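Local structure of teichoic acid D-alanine hydrolase (Staphylococcus aureus, 5ZH8) at residues N149-T161 and Y216-G228. The protein hydrolyses the esters that attach D-alanine to wall teichoic acid and lipoteichoic acid, and affects methicillin resistance and autolysis in this bacterium. Residues are numbered along the deposited sequence; the frame is centred on the assembly and turned at random.
Sequences NDPVSKYLPWFKT and YLVLAKVIEEVTG
Val218 lays CG1 over one face of the Phe159 ring, while its other methyl, CG2, comes within 3.6 Å of Phe159 CE1; Val193 and Gln197 of helix 189-199 also touch Phe159. The Trp158 indole carries Leu156 CG on one face, 3.8 Å above the plane, and has Glu225 OE1 near its plane at an edge, where the distance to NE1, 4.3 Å, is too long for a hydrogen bond. Lys221 CG reaches the same indole obliquely at CZ2, and Lys194 adds a cation-pi contact. On the Tyr155 ring, Lys154 CD sits over the rim of one face; Val226 CG1 approaches the ring obliquely, 3.7 Å from Tyr155 CD1, and also packs on CB. The hydroxyl of Tyr155 is hydrogen-bonded to Asn147 N and only weakly to Asp150 OD2, which also takes the salt bridge from Lys154. In this beta-lactamase-family fold the contact lies in the helical part, its centre about 20 Å from the centre of the chain, and sets the short, weakly bonded helix 152-155 and the type I beta turn from Leu156 to Phe159 against helix 213-227. With no hydrogen bond crossing between them, the two segments meet largely through apolar groups. Val152 CG1 fits between two valines one helical turn apart, 3.6 Å from both Val218 CG1 and Val222 CG2. Leu156, its CG anti to the backbone N (chi1 -158°), sends CD2 to Lys221 CG at 3.8 Å and CD1 to the aliphatic part of Glu225. Lys221 bends at chi2 and chi3, and its NZ pairs with Glu224 OE1 (2.7 Å), nearly along the C-O axis, and with Asp190.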
# COMPACT_ATOMS: atom_id res chain seq x y z
N ASN A 149 21.00 15.46 -23.45
CA ASN A 149 20.95 14.44 -24.49
C ASN A 149 22.25 13.65 -24.64
O ASN A 149 22.31 12.70 -25.42
CB ASN A 149 20.54 15.08 -25.81
CG ASN A 149 19.13 15.62 -25.76
OD1 ASN A 149 18.16 14.86 -25.66
ND2 ASN A 149 19.00 16.95 -25.81
N ASP A 150 23.29 14.04 -23.90
CA ASP A 150 24.54 13.29 -23.85
C ASP A 150 24.38 12.05 -22.98
O ASP A 150 23.56 12.04 -22.06
CB ASP A 150 25.69 14.15 -23.30
CG ASP A 150 26.16 15.20 -24.28
OD1 ASP A 150 25.77 15.16 -25.47
OD2 ASP A 150 26.94 16.08 -23.86
N PRO A 151 25.18 10.99 -23.25
CA PRO A 151 25.06 9.74 -22.52
C PRO A 151 25.65 9.77 -21.11
O PRO A 151 26.45 10.65 -20.80
CB PRO A 151 25.83 8.75 -23.40
CG PRO A 151 26.85 9.58 -24.07
CD PRO A 151 26.22 10.92 -24.29
N VAL A 152 25.23 8.82 -20.28
CA VAL A 152 25.77 8.69 -18.92
C VAL A 152 27.27 8.39 -18.94
O VAL A 152 28.02 8.91 -18.12
CB VAL A 152 25.08 7.60 -18.03
CG1 VAL A 152 24.45 8.24 -16.81
CG2 VAL A 152 24.06 6.73 -18.76
N SER A 153 27.68 7.53 -19.87
CA SER A 153 29.07 7.10 -19.97
C SER A 153 30.04 8.28 -20.12
O SER A 153 31.18 8.21 -19.68
CB SER A 153 29.25 6.11 -21.13
OG SER A 153 28.69 6.62 -22.33
N LYS A 154 29.57 9.37 -20.73
CA LYS A 154 30.37 10.59 -20.88
C LYS A 154 30.76 11.16 -19.52
O LYS A 154 31.94 11.49 -19.29
CB LYS A 154 29.60 11.64 -21.68
CG LYS A 154 30.43 12.83 -22.10
CD LYS A 154 29.56 13.90 -22.71
CE LYS A 154 30.41 15.00 -23.34
NZ LYS A 154 29.64 16.26 -23.51
N TYR A 155 29.79 11.27 -18.61
CA TYR A 155 30.02 11.89 -17.30
C TYR A 155 30.38 10.87 -16.22
O TYR A 155 31.00 11.22 -15.22
CB TYR A 155 28.80 12.70 -16.88
CG TYR A 155 28.29 13.62 -17.96
CD1 TYR A 155 28.89 14.85 -18.22
CD2 TYR A 155 27.20 13.25 -18.75
CE1 TYR A 155 28.43 15.67 -19.23
CE2 TYR A 155 26.73 14.07 -19.76
CZ TYR A 155 27.34 15.28 -20.00
OH TYR A 155 26.88 16.11 -21.00
N LEU A 156 30.01 9.61 -16.45
CA LEU A 156 30.22 8.54 -15.48
C LEU A 156 30.83 7.34 -16.21
O LEU A 156 30.15 6.34 -16.42
CB LEU A 156 28.89 8.20 -14.81
CG LEU A 156 28.92 7.52 -13.45
CD1 LEU A 156 29.77 8.29 -12.43
CD2 LEU A 156 27.48 7.35 -12.95
N PRO A 157 32.12 7.45 -16.60
CA PRO A 157 32.84 6.49 -17.47
C PRO A 157 32.63 5.02 -17.17
O PRO A 157 32.50 4.21 -18.09
CB PRO A 157 34.31 6.86 -17.25
CG PRO A 157 34.28 8.30 -16.89
CD PRO A 157 32.99 8.56 -16.19
N TRP A 158 32.60 4.66 -15.89
CA TRP A 158 32.46 3.26 -15.48
C TRP A 158 31.05 2.70 -15.66
O TRP A 158 30.89 1.49 -15.78
CB TRP A 158 32.95 3.04 -14.03
CG TRP A 158 32.43 4.00 -13.01
CD1 TRP A 158 33.02 5.16 -12.60
CD2 TRP A 158 31.22 3.88 -12.26
NE1 TRP A 158 32.25 5.78 -11.65
CE2 TRP A 158 31.14 5.01 -11.42
CE3 TRP A 158 30.19 2.93 -12.22
CZ2 TRP A 158 30.07 5.22 -10.54
CZ3 TRP A 158 29.14 3.14 -11.34
CH2 TRP A 158 29.09 4.27 -10.51
N PHE A 159 30.04 3.57 -15.69
CA PHE A 159 28.67 3.13 -15.95
C PHE A 159 28.49 2.73 -17.42
O PHE A 159 27.92 3.48 -18.22
CB PHE A 159 27.66 4.22 -15.56
CG PHE A 159 26.26 3.70 -15.40
CD1 PHE A 159 25.83 3.20 -14.17
CD2 PHE A 159 25.37 3.70 -16.47
CE1 PHE A 159 24.56 2.71 -14.02
CE2 PHE A 159 24.08 3.21 -16.32
CZ PHE A 159 23.68 2.72 -15.09
N LYS A 160 29.00 1.55 -17.76
CA LYS A 160 28.93 1.03 -19.12
C LYS A 160 27.70 0.16 -19.30
O LYS A 160 27.26 -0.52 -18.36
CB LYS A 160 30.20 0.26 -19.47
CG LYS A 160 31.06 0.93 -20.55
CD LYS A 160 30.31 1.08 -21.87
CE LYS A 160 31.26 1.20 -23.06
NZ LYS A 160 30.51 1.39 -24.33
N THR A 161 27.14 0.18 -20.51
CA THR A 161 25.84 -0.42 -20.78
C THR A 161 25.74 -0.89 -22.23
O THR A 161 26.28 -0.24 -23.13
CB THR A 161 24.70 0.59 -20.47
OG1 THR A 161 23.52 0.23 -21.19
CG2 THR A 161 25.12 2.01 -20.86
N TYR A 216 17.13 7.74 -11.06
CA TYR A 216 17.52 8.96 -10.35
C TYR A 216 18.67 8.74 -9.37
O TYR A 216 19.32 9.71 -8.95
CB TYR A 216 16.31 9.63 -9.70
CG TYR A 216 15.56 10.50 -10.69
CD1 TYR A 216 14.95 9.94 -11.80
CD2 TYR A 216 15.50 11.88 -10.54
CE1 TYR A 216 14.27 10.72 -12.71
CE2 TYR A 216 14.83 12.67 -11.45
CZ TYR A 216 14.22 12.09 -12.54
OH TYR A 216 13.56 12.87 -13.46
N LEU A 217 18.95 7.49 -9.01
CA LEU A 217 20.18 7.16 -8.27
C LEU A 217 21.42 7.33 -9.17
O LEU A 217 22.43 7.85 -8.72
CB LEU A 217 20.14 5.74 -7.69
CG LEU A 217 19.06 5.48 -6.63
CD1 LEU A 217 19.06 4.02 -6.24
CD2 LEU A 217 19.26 6.37 -5.41
N VAL A 218 21.31 6.90 -10.42
CA VAL A 218 22.37 7.11 -11.42
C VAL A 218 22.58 8.59 -11.71
O VAL A 218 23.72 9.04 -11.86
CB VAL A 218 22.03 6.42 -12.77
CG1 VAL A 218 22.99 6.85 -13.87
CG2 VAL A 218 22.01 4.90 -12.60
N LEU A 219 21.48 9.33 -11.81
CA LEU A 219 21.54 10.78 -12.03
C LEU A 219 22.17 11.51 -10.85
O LEU A 219 22.91 12.47 -11.03
CB LEU A 219 20.15 11.37 -12.30
CG LEU A 219 19.55 11.11 -13.69
CD1 LEU A 219 18.13 11.65 -13.75
CD2 LEU A 219 20.42 11.68 -14.79
N ALA A 220 21.86 11.06 -9.64
CA ALA A 220 22.48 11.62 -8.44
C ALA A 220 24.00 11.41 -8.46
O ALA A 220 24.76 12.30 -8.07
CB ALA A 220 21.87 11.00 -7.19
N LYS A 221 24.45 10.25 -8.92
CA LYS A 221 25.88 9.96 -9.02
C LYS A 221 26.54 10.79 -10.12
O LYS A 221 27.68 11.24 -9.97
CB LYS A 221 26.12 8.47 -9.26
CG LYS A 221 27.58 8.05 -9.17
CD LYS A 221 28.11 8.18 -7.75
CE LYS A 221 29.53 8.74 -7.72
NZ LYS A 221 29.90 9.27 -6.38
N VAL A 222 25.82 10.99 -11.23
CA VAL A 222 26.26 11.88 -12.31
C VAL A 222 26.53 13.28 -11.74
O VAL A 222 27.57 13.89 -12.03
CB VAL A 222 25.21 11.95 -13.46
CG1 VAL A 222 25.51 13.10 -14.41
CG2 VAL A 222 25.16 10.63 -14.22
N ILE A 223 25.59 13.77 -10.94
CA ILE A 223 25.73 15.06 -10.28
C ILE A 223 27.01 15.08 -9.45
O ILE A 223 27.80 16.02 -9.54
CB ILE A 223 24.51 15.40 -9.39
CG1 ILE A 223 23.28 15.66 -10.26
CG2 ILE A 223 24.78 16.61 -8.50
CD1 ILE A 223 21.97 15.60 -9.50
N GLU A 224 27.21 14.05 -8.64
CA GLU A 224 28.40 13.98 -7.79
C GLU A 224 29.69 13.96 -8.61
O GLU A 224 30.65 14.65 -8.26
CB GLU A 224 28.34 12.75 -6.87
CG GLU A 224 27.36 12.90 -5.72
CD GLU A 224 27.47 11.77 -4.72
OE1 GLU A 224 28.01 10.70 -5.07
OE2 GLU A 224 27.01 11.97 -3.57
N GLU A 225 29.69 13.18 -9.69
CA GLU A 225 30.88 12.98 -10.51
C GLU A 225 31.29 14.25 -11.26
O GLU A 225 32.46 14.57 -11.32
CB GLU A 225 30.65 11.84 -11.51
CG GLU A 225 31.91 11.33 -12.20
CD GLU A 225 32.82 10.55 -11.27
OE1 GLU A 225 32.31 9.89 -10.33
OE2 GLU A 225 34.06 10.60 -11.50
N VAL A 226 30.31 14.96 -11.84
CA VAL A 226 30.60 16.17 -12.63
C VAL A 226 31.00 17.34 -11.75
O VAL A 226 31.81 18.17 -12.15
CB VAL A 226 29.42 16.61 -13.53
CG1 VAL A 226 29.07 15.54 -14.54
CG2 VAL A 226 28.21 17.02 -12.71
N THR A 227 30.42 17.41 -10.55
CA THR A 227 30.69 18.50 -9.61
C THR A 227 31.88 18.19 -8.70
O THR A 227 32.44 19.10 -8.08
CB THR A 227 29.47 18.79 -8.72
OG1 THR A 227 29.21 17.67 -7.86
CG2 THR A 227 28.23 19.08 -9.56
N GLY A 228 32.26 16.92 -8.61
CA GLY A 228 33.28 16.48 -7.68
C GLY A 228 32.90 16.72 -6.23
O GLY A 228 33.76 16.82 -5.37